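Local coordinates for glucose-6-phosphate dehydrogenase (Trypanosoma cruzi, PDB 5AQ1), which catalyses the NADP-dependent oxidation of glucose 6-phosphate to 6-phosphogluconolactone, the entry step of the pentose phosphate pathway, at residues E80-K83 with K84-A88; V101-F104 with L105-I108; L349-N353 with D354-G358; E297-Q300 with V301-V305. All blocks are in the same frame, centred on the assembly; numbering follows the deposited sequence.

Overall arrangement
Contacts 1 and 2 follow one another within the dinucleotide-binding domain, in the beta-alpha-beta crossover from strand 67-72 to strand 108-112. Contact 1 takes in nearly all of helix 79-87; contact 2 is the short helix 101-105 with the turn into the edge strand, and a lysine of the first reaches the second. Further along, contact 4 (297-305) ends helix 291-302, and contact 3 (349-358) closes the loop between strands 344-349 and 361-366. These two touch each other, with centres 11 Å apart. All four are local and serial, none nesting or crossing; contact 1 lies about 45 Å from contact 4, centre to centre, across the chain's middle.

Contact 1 of 4, residues E80-K83 with K84-A88; sequences EKWK and KDTLA
W82 and L87 meet five residues apart where helix 79-87, the first helix of the crossover between strands 67-72 and 108-112 of the Rossmann-type domain, widens into a pi-type turn. They illustrate how a change of helical register alters which side chains become neighbours. The carbonyl of W82 accepts a weak bond from T86 N, but L87 N points at it much more directly, at 3.1 Å between L87 N and W82 O and an N-H...O angle of 167°. One step on, A88 N reaches K83 O at 3.0 Å, again five residues back. The first torsion of W82 sets CG opposite the backbone N (170°), and the indole so placed receives both methyls of L87 on it. CD2 sits over the six-membered ring in a CH-pi contact, 4.0 Å from L87 CD2 to the W82 ring centroid, while CD1 lies nearer the rim, 3.4 Å from W82 CE2. Elsewhere the indole meets Y110 edge-to-face, and the W82 side chain is about 9 Å from the bound NADPH. K83 packs its CG against L87 CD2, then bends at chi3 to where K83 NZ donates to the carbonyls of L105 and I108. The same K83 NZ forms a salt bridge with E80 OE2 at 3.0 Å, meeting the syn side of the carboxylate, 21° out of its plane.

Contact 2 of 4, residues V101-F104 with L105-I108; sequences VGNF and LRRI
A helix end running into a beta turn is the setting in which F104 meets I108 and V101 meets L105, all within one continuous piece of chain. Helix 101-105 leads through the type I turn 105-108 to strand 108-112, an outer strand of the parallel sheet in the Rossmann-type domain, and so completes a beta-alpha-beta crossover. The helix still makes its regular bonds at first, L105 N to V101 O and R106 N to G102 O. It then tightens: R107 N bonds to F104 O at 2.9 Å, three residues back. I108 N returns to L105 O at 3.1 Å and closes the turn. V101 and L105, which both touch F91, run alongside each other, V101 CG1 lying 3.9 Å from L105 CD1. The F104 ring passes obliquely by I108, whose CD1 comes within 3.8 Å of F104 CE2. Beyond, F104 meets the rings of F54 and Y57 on helix 43-58, and R107 donates to the carbonyl of V66. R106 bends at chi3 and folds its guanidinium back over the helix. The carbonyl of G102 lies over one face, with G102 O 3.5 Å from R106 NE, and N103 OD1 stands at the guanidinium edge, 3.6 Å from R106 NE. Both approaches are longer than a good hydrogen bond, yet a positive group beside the amide oxygens of G102 and N103, close to the end of the helix, would probably be favoured electrostatically.

Contact 3 of 4, residues L349-N353 with D354-G358; sequences LHVNN and DRWHG
N353 folds its amide back over the loop to reach W356, a worked case of an asparagine shaping a turn that has no regular helix or strand. Its CG occupies the position between the backbone N and the carbonyl carbon (chi1 69°), which turns OD1 toward the backbone that follows. W356 N donates to N353 OD1 at 2.9 Å, nearly along the C=O axis, though its N-H is bent away from a straight line (137°). The backbone oxygen N353 O receives weak bonds from W356 N at 3.3 Å and from H357 N. The side chains of N353 and W356 run the same way, their amide and indole planes 25° apart, and N353 OD1 comes within 3.5 Å of W356 CD1. V351 lies beside the tryptophan too, with V351 CB 3.8 Å from W356 CB. A water joins the two arms of the loop: it accepts from V351 N and also lies within bonding distance of W356 O. N352 centres an inverse gamma turn. The remaining polar ends are taken up by the same chain: W356 NE1 by the carbonyl of T282, R355 by E284 and the carbonyl of W235. D354 instead bridges to K285 and R229 of the third subunit and accepts backbone N-H groups of I384 and R385 of the second. The N353 amide thus ties the loop to its own backbone through OD1 and to Q304 through ND2, while the D354 carboxylate joins it to the tetramer; K285 and R229 would probably offset the nearby like charge of E383 of the second subunit.

Contact 4 of 4, residues E297-Q300 with V301-V305; sequences EKVQ and VLRQV
Q300 and Q304 bring their amides together at the end of helix 291-302, one of three kinds of contact that finish this helix. Backbone bonds come first: V301 N to E297 O at 3.1 Å, L302 N to K298 O and R303 N to V299 O are of the alpha type. Q304 N then bonds to V301 O, three residues back. V305 N bonds to L302 O at 3.2 Å and closes the type I turn 302-305. Carbon contacts come second. V299 CG1 lies loosely by the aliphatic part of R303, 4.0 Å from R303 CD, where the arginine is poorly ordered. V301 has CG1 between its backbone N and carbonyl carbon (chi1 72°), which leaves that methyl resting against the carbonyl oxygen K298 O, 3.4 Å away. The third kind is polar. Q300 bends at chi2 and brings its amide to that of Q304, their planes 85° apart; as modelled, both NE2 atoms are donors and no bond joins them. Q300 NE2 makes instead a weak bond to the carbonyl of R287 of the third subunit, and Q304 OE1 is taken by N353. E297 forms a salt bridge with R287 of that same subunit, while K298 binds E462 and Q276 inside the chain. Helices 264-282 and 460-479 pack round L302. The arrangement is that of an alpha helix closing through a type I turn at a tetramer interface of the C-terminal domain.

Contact 1 of 4, residues E80-K83 with K84-A88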
loop_
_atom_site.group_PDB
_atom_site.type_symbol
_atom_site.label_atom_id
_atom_site.label_comp_id
_atom_site.label_asym_id
_atom_site.label_seq_id
_atom_site.Cartn_x
_atom_site.Cartn_y
_atom_site.Cartn_z
ATOM N N GLU B 80 49.473 38.135 16.000
ATOM C CA GLU B 80 49.079 38.752 14.728
ATOM C C GLU B 80 49.616 38.007 13.500
ATOM O O GLU B 80 48.921 37.897 12.486
ATOM C CB GLU B 80 49.511 40.231 14.687
ATOM C CG GLU B 80 48.379 41.255 14.703
ATOM C CD GLU B 80 47.147 40.796 15.462
ATOM O OE1 GLU B 80 47.280 40.394 16.637
ATOM O OE2 GLU B 80 46.045 40.825 14.875
ATOM N N LYS B 81 50.843 37.500 13.595
ATOM C CA LYS B 81 51.469 36.791 12.479
ATOM C C LYS B 81 50.841 35.417 12.299
ATOM O O LYS B 81 50.512 35.021 11.180
ATOM C CB LYS B 81 52.978 36.657 12.692
ATOM C CG LYS B 81 53.746 36.342 11.417
ATOM C CD LYS B 81 55.237 36.182 11.672
ATOM C CE LYS B 81 55.596 34.738 11.989
ATOM N NZ LYS B 81 57.034 34.596 12.348
ATOM N N TRP B 82 50.683 34.698 13.408
ATOM C CA TRP B 82 49.985 33.407 13.423
ATOM C C TRP B 82 48.606 33.510 12.774
ATOM O O TRP B 82 48.231 32.663 11.965
ATOM C CB TRP B 82 49.857 32.904 14.865
ATOM C CG TRP B 82 48.963 31.713 15.048
ATOM C CD1 TRP B 82 49.148 30.461 14.544
ATOM C CD2 TRP B 82 47.752 31.661 15.819
ATOM N NE1 TRP B 82 48.123 29.633 14.941
ATOM C CE2 TRP B 82 47.256 30.344 15.727
ATOM C CE3 TRP B 82 47.042 32.599 16.578
ATOM C CZ2 TRP B 82 46.078 29.943 16.362
ATOM C CZ3 TRP B 82 45.871 32.200 17.209
ATOM C CH2 TRP B 82 45.400 30.885 17.095
ATOM N N LYS B 83 47.864 34.556 13.124
ATOM C CA LYS B 83 46.539 34.792 12.552
ATOM C C LYS B 83 46.602 35.077 11.054
ATOM O O LYS B 83 45.867 34.479 10.270
ATOM C CB LYS B 83 45.842 35.947 13.274
ATOM C CG LYS B 83 45.313 35.574 14.650
ATOM C CD LYS B 83 45.221 36.777 15.575
ATOM C CE LYS B 83 44.352 37.875 14.996
ATOM N NZ LYS B 83 44.053 38.930 16.002
ATOM N N LYS B 84 47.489 35.986 10.664
ATOM C CA LYS B 84 47.585 36.419 9.271
ATOM C C LYS B 84 48.193 35.355 8.350
ATOM O O LYS B 84 47.732 35.183 7.221
ATOM C CB LYS B 84 48.394 37.715 9.175
ATOM C CG LYS B 84 48.318 38.396 7.818
ATOM C CD LYS B 84 49.312 39.537 7.733
ATOM C CE LYS B 84 49.139 40.300 6.434
ATOM N NZ LYS B 84 50.119 41.411 6.318
ATOM N N ASP B 85 49.222 34.653 8.824
ATOM C CA ASP B 85 49.943 33.680 7.995
ATOM C C ASP B 85 49.351 32.275 8.068
ATOM O O ASP B 85 49.004 31.694 7.037
ATOM C CB ASP B 85 51.426 33.638 8.380
ATOM C CG ASP B 85 52.153 34.936 8.058
ATOM O OD1 ASP B 85 51.585 35.789 7.341
ATOM O OD2 ASP B 85 53.301 35.104 8.521
ATOM N N THR B 86 49.237 31.729 9.274
ATOM C CA THR B 86 48.762 30.356 9.446
ATOM C C THR B 86 47.250 30.249 9.256
ATOM O O THR B 86 46.789 29.599 8.319
ATOM C CB THR B 86 49.165 29.783 10.820
ATOM O OG1 THR B 86 50.578 29.951 11.009
ATOM C CG2 THR B 86 48.815 28.300 10.920
ATOM N N LEU B 87 46.489 30.895 10.140
ATOM C CA LEU B 87 45.023 30.789 10.139
ATOM C C LEU B 87 44.394 31.226 8.825
ATOM O O LEU B 87 43.645 30.468 8.211
ATOM C CB LEU B 87 44.413 31.605 11.288
ATOM C CG LEU B 87 44.112 30.875 12.603
ATOM C CD1 LEU B 87 45.241 29.946 13.029
ATOM C CD2 LEU B 87 43.801 31.888 13.697
ATOM N N ALA B 88 44.708 32.447 8.396
ATOM C CA ALA B 88 44.126 33.005 7.173
ATOM C C ALA B 88 44.468 32.182 5.928
ATOM O O ALA B 88 43.738 32.221 4.942
ATOM C CB ALA B 88 44.555 34.453 6.989
#

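Contact 2 of 4, residues V101-F104 with L105-I108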
loop_
_atom_site.group_PDB
_atom_site.type_symbol
_atom_site.label_atom_id
_atom_site.label_comp_id
_atom_site.label_asym_id
_atom_site.label_seq_id
_atom_site.Cartn_x
_atom_site.Cartn_y
_atom_site.Cartn_z
ATOM N N VAL B 101 39.197 40.314 5.561
ATOM C CA VAL B 101 39.820 39.309 6.422
ATOM C C VAL B 101 40.292 39.933 7.732
ATOM O O VAL B 101 40.132 39.337 8.794
ATOM C CB VAL B 101 41.020 38.630 5.719
ATOM C CG1 VAL B 101 41.680 37.602 6.633
ATOM C CG2 VAL B 101 40.578 37.970 4.421
ATOM N N GLY B 102 40.878 41.126 7.648
ATOM C CA GLY B 102 41.385 41.834 8.824
ATOM C C GLY B 102 40.330 42.097 9.887
ATOM O O GLY B 102 40.616 42.004 11.081
ATOM N N ASN B 103 39.117 42.435 9.452
ATOM C CA ASN B 103 37.990 42.667 10.363
ATOM C C ASN B 103 37.652 41.434 11.188
ATOM O O ASN B 103 37.399 41.543 12.390
ATOM C CB ASN B 103 36.745 43.124 9.590
ATOM C CG ASN B 103 36.851 44.558 9.096
ATOM O OD1 ASN B 103 37.625 45.359 9.624
ATOM N ND2 ASN B 103 36.066 44.890 8.078
ATOM N N PHE B 104 37.654 40.270 10.547
ATOM C CA PHE B 104 37.424 39.015 11.255
ATOM C C PHE B 104 38.567 38.678 12.215
ATOM O O PHE B 104 38.324 38.299 13.361
ATOM C CB PHE B 104 37.213 37.861 10.275
ATOM C CG PHE B 104 37.073 36.522 10.945
ATOM C CD1 PHE B 104 35.974 36.248 11.748
ATOM C CD2 PHE B 104 38.045 35.542 10.786
ATOM C CE1 PHE B 104 35.843 35.023 12.374
ATOM C CE2 PHE B 104 37.917 34.314 11.408
ATOM C CZ PHE B 104 36.815 34.054 12.203
ATOM N N LEU B 105 39.808 38.821 11.752
ATOM C CA LEU B 105 40.982 38.532 12.584
ATOM C C LEU B 105 41.070 39.458 13.795
ATOM O O LEU B 105 41.610 39.076 14.830
ATOM C CB LEU B 105 42.277 38.613 11.763
ATOM C CG LEU B 105 42.441 37.604 10.622
ATOM C CD1 LEU B 105 43.774 37.822 9.921
ATOM C CD2 LEU B 105 42.325 36.166 11.113
ATOM N N ARG B 106 40.527 40.667 13.672
ATOM C CA ARG B 106 40.429 41.588 14.810
ATOM C C ARG B 106 39.608 41.015 15.972
ATOM O O ARG B 106 39.813 41.398 17.122
ATOM C CB ARG B 106 39.839 42.936 14.375
ATOM C CG ARG B 106 40.868 44.027 14.143
ATOM C CD ARG B 106 40.209 45.297 13.569
ATOM N NE ARG B 106 40.270 45.360 12.102
ATOM C CZ ARG B 106 41.326 45.765 11.390
ATOM N NH1 ARG B 106 42.452 46.154 11.988
ATOM N NH2 ARG B 106 41.254 45.782 10.058
ATOM N N ARG B 107 38.691 40.100 15.668
ATOM C CA ARG B 107 37.849 39.468 16.685
ATOM C C ARG B 107 38.524 38.287 17.390
ATOM O O ARG B 107 37.977 37.768 18.360
ATOM C CB ARG B 107 36.527 38.987 16.066
ATOM C CG ARG B 107 35.776 40.010 15.214
ATOM C CD ARG B 107 35.714 41.397 15.842
ATOM N NE ARG B 107 35.249 41.360 17.226
ATOM C CZ ARG B 107 35.218 42.409 18.043
ATOM N NH1 ARG B 107 35.613 43.610 17.630
ATOM N NH2 ARG B 107 34.783 42.254 19.289
ATOM N N ILE B 108 39.694 37.862 16.917
ATOM C CA ILE B 108 40.366 36.689 17.473
ATOM C C ILE B 108 41.461 37.082 18.458
ATOM O O ILE B 108 42.313 37.902 18.139
ATOM C CB ILE B 108 40.987 35.810 16.366
ATOM C CG1 ILE B 108 39.895 35.331 15.405
ATOM C CG2 ILE B 108 41.709 34.611 16.978
ATOM C CD1 ILE B 108 40.397 34.501 14.240
#

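Contact 3 of 4, residues L349-N353 with D354-G358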
loop_
_atom_site.group_PDB
_atom_site.type_symbol
_atom_site.label_atom_id
_atom_site.label_comp_id
_atom_site.label_asym_id
_atom_site.label_seq_id
_atom_site.Cartn_x
_atom_site.Cartn_y
_atom_site.Cartn_z
ATOM N N LEU B 349 23.471 -5.213 7.624
ATOM C CA LEU B 349 22.649 -5.032 8.814
ATOM C C LEU B 349 21.181 -5.280 8.499
ATOM O O LEU B 349 20.745 -5.137 7.354
ATOM C CB LEU B 349 22.820 -3.617 9.371
ATOM C CG LEU B 349 24.258 -3.170 9.650
ATOM C CD1 LEU B 349 24.271 -1.740 10.160
ATOM C CD2 LEU B 349 24.952 -4.094 10.638
ATOM N N HIS B 350 20.435 -5.659 9.530
ATOM C CA HIS B 350 18.993 -5.825 9.445
ATOM C C HIS B 350 18.335 -4.909 10.469
ATOM O O HIS B 350 18.761 -4.856 11.624
ATOM C CB HIS B 350 18.605 -7.280 9.730
ATOM C CG HIS B 350 19.301 -8.270 8.852
ATOM N ND1 HIS B 350 19.008 -8.408 7.511
ATOM C CD2 HIS B 350 20.284 -9.163 9.118
ATOM C CE1 HIS B 350 19.780 -9.345 6.988
ATOM N NE2 HIS B 350 20.560 -9.822 7.944
ATOM N N VAL B 351 17.309 -4.183 10.041
ATOM C CA VAL B 351 16.486 -3.396 10.953
ATOM C C VAL B 351 15.211 -4.189 11.210
ATOM O O VAL B 351 14.415 -4.398 10.292
ATOM C CB VAL B 351 16.141 -2.018 10.359
ATOM C CG1 VAL B 351 15.391 -1.170 11.377
ATOM C CG2 VAL B 351 17.405 -1.302 9.903
ATOM N N ASN B 352 15.031 -4.645 12.447
ATOM C CA ASN B 352 13.901 -5.496 12.782
ATOM C C ASN B 352 12.660 -4.720 13.215
ATOM O O ASN B 352 12.370 -4.576 14.406
ATOM C CB ASN B 352 14.273 -6.515 13.851
ATOM C CG ASN B 352 13.190 -7.550 14.052
ATOM O OD1 ASN B 352 12.498 -7.928 13.104
ATOM N ND2 ASN B 352 13.023 -8.005 15.282
ATOM N N ASN B 353 11.926 -4.237 12.219
ATOM C CA ASN B 353 10.593 -3.689 12.422
ATOM C C ASN B 353 9.764 -3.867 11.148
ATOM O O ASN B 353 10.246 -4.416 10.154
ATOM C CB ASN B 353 10.659 -2.223 12.876
ATOM C CG ASN B 353 11.156 -1.277 11.792
ATOM O OD1 ASN B 353 11.110 -1.581 10.600
ATOM N ND2 ASN B 353 11.609 -0.102 12.209
ATOM N N ASP B 354 8.524 -3.403 11.181
ATOM C CA ASP B 354 7.580 -3.698 10.112
ATOM C C ASP B 354 7.837 -2.900 8.836
ATOM O O ASP B 354 7.510 -3.358 7.746
ATOM C CB ASP B 354 6.162 -3.495 10.622
ATOM C CG ASP B 354 5.823 -4.453 11.746
ATOM O OD1 ASP B 354 5.741 -5.677 11.482
ATOM O OD2 ASP B 354 5.653 -3.996 12.893
ATOM N N ARG B 355 8.434 -1.723 8.966
ATOM C CA ARG B 355 8.818 -0.944 7.796
ATOM C C ARG B 355 9.952 -1.615 7.021
ATOM O O ARG B 355 9.976 -1.556 5.788
ATOM C CB ARG B 355 9.239 0.467 8.209
ATOM C CG ARG B 355 9.623 1.380 7.052
ATOM C CD ARG B 355 10.061 2.740 7.556
ATOM N NE ARG B 355 8.941 3.498 8.106
ATOM C CZ ARG B 355 8.132 4.284 7.400
ATOM N NH1 ARG B 355 8.294 4.440 6.086
ATOM N NH2 ARG B 355 7.144 4.922 8.015
ATOM N N TRP B 356 10.878 -2.251 7.738
ATOM C CA TRP B 356 12.163 -2.666 7.160
ATOM C C TRP B 356 12.450 -4.164 7.153
ATOM O O TRP B 356 13.518 -4.579 6.697
ATOM C CB TRP B 356 13.301 -1.949 7.897
ATOM C CG TRP B 356 13.289 -0.484 7.685
ATOM C CD1 TRP B 356 13.123 0.482 8.634
ATOM C CD2 TRP B 356 13.429 0.200 6.434
ATOM N NE1 TRP B 356 13.163 1.729 8.052
ATOM C CE2 TRP B 356 13.348 1.583 6.702
ATOM C CE3 TRP B 356 13.619 -0.223 5.112
ATOM C CZ2 TRP B 356 13.451 2.543 5.699
ATOM C CZ3 TRP B 356 13.722 0.732 4.116
ATOM C CH2 TRP B 356 13.639 2.100 4.415
ATOM N N HIS B 357 11.511 -4.979 7.626
ATOM C CA HIS B 357 11.743 -6.420 7.691
ATOM C C HIS B 357 12.109 -6.980 6.318
ATOM O O HIS B 357 11.413 -6.731 5.329
ATOM C CB HIS B 357 10.523 -7.157 8.240
ATOM C CG HIS B 357 10.706 -8.644 8.334
ATOM N ND1 HIS B 357 11.622 -9.231 9.184
ATOM C CD2 HIS B 357 10.089 -9.660 7.686
ATOM C CE1 HIS B 357 11.561 -10.545 9.053
ATOM N NE2 HIS B 357 10.640 -10.831 8.150
ATOM N N GLY B 358 13.214 -7.718 6.268
ATOM C CA GLY B 358 13.661 -8.373 5.048
ATOM C C GLY B 358 14.461 -7.504 4.092
ATOM O O GLY B 358 14.893 -7.988 3.045
HETATM O O HOH W 1 16.145 -4.859 7.656
#

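Contact 4 of 4, residues E297-Q300 with V301-V305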
loop_
_atom_site.group_PDB
_atom_site.type_symbol
_atom_site.label_atom_id
_atom_site.label_comp_id
_atom_site.label_asym_id
_atom_site.label_seq_id
_atom_site.Cartn_x
_atom_site.Cartn_y
_atom_site.Cartn_z
ATOM N N GLU B 297 13.178 9.757 17.371
ATOM C CA GLU B 297 12.969 8.786 16.295
ATOM C C GLU B 297 14.265 8.120 15.856
ATOM O O GLU B 297 14.273 6.938 15.508
ATOM C CB GLU B 297 12.289 9.431 15.081
ATOM C CG GLU B 297 10.869 9.925 15.323
ATOM C CD GLU B 297 9.924 8.854 15.841
ATOM O OE1 GLU B 297 10.153 7.652 15.583
ATOM O OE2 GLU B 297 8.934 9.221 16.503
ATOM N N LYS B 298 15.357 8.879 15.863
ATOM C CA LYS B 298 16.664 8.335 15.504
ATOM C C LYS B 298 17.107 7.284 16.523
ATOM O O LYS B 298 17.603 6.226 16.145
ATOM C CB LYS B 298 17.703 9.452 15.391
ATOM C CG LYS B 298 17.436 10.417 14.245
ATOM C CD LYS B 298 18.301 11.664 14.329
ATOM C CE LYS B 298 19.725 11.389 13.883
ATOM N NZ LYS B 298 20.612 12.565 14.095
ATOM N N VAL B 299 16.902 7.566 17.807
ATOM C CA VAL B 299 17.229 6.610 18.860
ATOM C C VAL B 299 16.345 5.373 18.752
ATOM O O VAL B 299 16.824 4.248 18.880
ATOM C CB VAL B 299 17.067 7.220 20.271
ATOM C CG1 VAL B 299 17.240 6.155 21.347
ATOM C CG2 VAL B 299 18.071 8.339 20.490
ATOM N N GLN B 300 15.053 5.598 18.523
ATOM C CA GLN B 300 14.063 4.526 18.446
ATOM C C GLN B 300 14.446 3.471 17.414
ATOM O O GLN B 300 14.426 2.281 17.711
ATOM C CB GLN B 300 12.692 5.122 18.113
ATOM C CG GLN B 300 11.545 4.128 17.993
ATOM C CD GLN B 300 11.322 3.322 19.251
ATOM O OE1 GLN B 300 11.602 3.790 20.344
ATOM N NE2 GLN B 300 10.816 2.103 19.102
ATOM N N VAL B 301 14.797 3.914 16.209
ATOM C CA VAL B 301 15.138 2.995 15.123
ATOM C C VAL B 301 16.496 2.320 15.332
ATOM O O VAL B 301 16.655 1.139 15.013
ATOM C CB VAL B 301 15.057 3.671 13.723
ATOM C CG1 VAL B 301 16.194 4.658 13.492
ATOM C CG2 VAL B 301 15.050 2.618 12.625
ATOM N N LEU B 302 17.467 3.048 15.872
ATOM C CA LEU B 302 18.783 2.462 16.131
ATOM C C LEU B 302 18.717 1.324 17.153
ATOM O O LEU B 302 19.460 0.348 17.041
ATOM C CB LEU B 302 19.791 3.523 16.585
ATOM C CG LEU B 302 20.358 4.466 15.515
ATOM C CD1 LEU B 302 21.434 5.340 16.134
ATOM C CD2 LEU B 302 20.920 3.720 14.311
ATOM N N ARG B 303 17.811 1.431 18.122
ATOM C CA ARG B 303 17.606 0.360 19.101
ATOM C C ARG B 303 16.942 -0.888 18.495
ATOM O O ARG B 303 16.925 -1.947 19.120
ATOM C CB ARG B 303 16.806 0.873 20.305
ATOM C CG ARG B 303 17.601 1.823 21.189
ATOM C CD ARG B 303 16.797 2.341 22.373
ATOM N NE ARG B 303 16.542 1.307 23.386
ATOM C CZ ARG B 303 15.354 0.755 23.666
ATOM N NH1 ARG B 303 14.244 1.112 23.020
ATOM N NH2 ARG B 303 15.272 -0.174 24.616
ATOM N N GLN B 304 16.402 -0.757 17.282
ATOM C CA GLN B 304 15.801 -1.875 16.552
ATOM C C GLN B 304 16.740 -2.506 15.523
ATOM O O GLN B 304 16.368 -3.467 14.859
ATOM C CB GLN B 304 14.532 -1.399 15.852
ATOM C CG GLN B 304 13.471 -0.896 16.814
ATOM C CD GLN B 304 12.283 -0.282 16.111
ATOM O OE1 GLN B 304 12.217 -0.246 14.883
ATOM N NE2 GLN B 304 11.335 0.211 16.888
ATOM N N VAL B 305 17.946 -1.961 15.374
ATOM C CA VAL B 305 18.936 -2.530 14.463
ATOM C C VAL B 305 19.564 -3.756 15.114
ATOM O O VAL B 305 19.985 -3.702 16.266
ATOM C CB VAL B 305 20.037 -1.515 14.107
ATOM C CG1 VAL B 305 21.106 -2.160 13.235
ATOM C CG2 VAL B 305 19.441 -0.305 13.399
#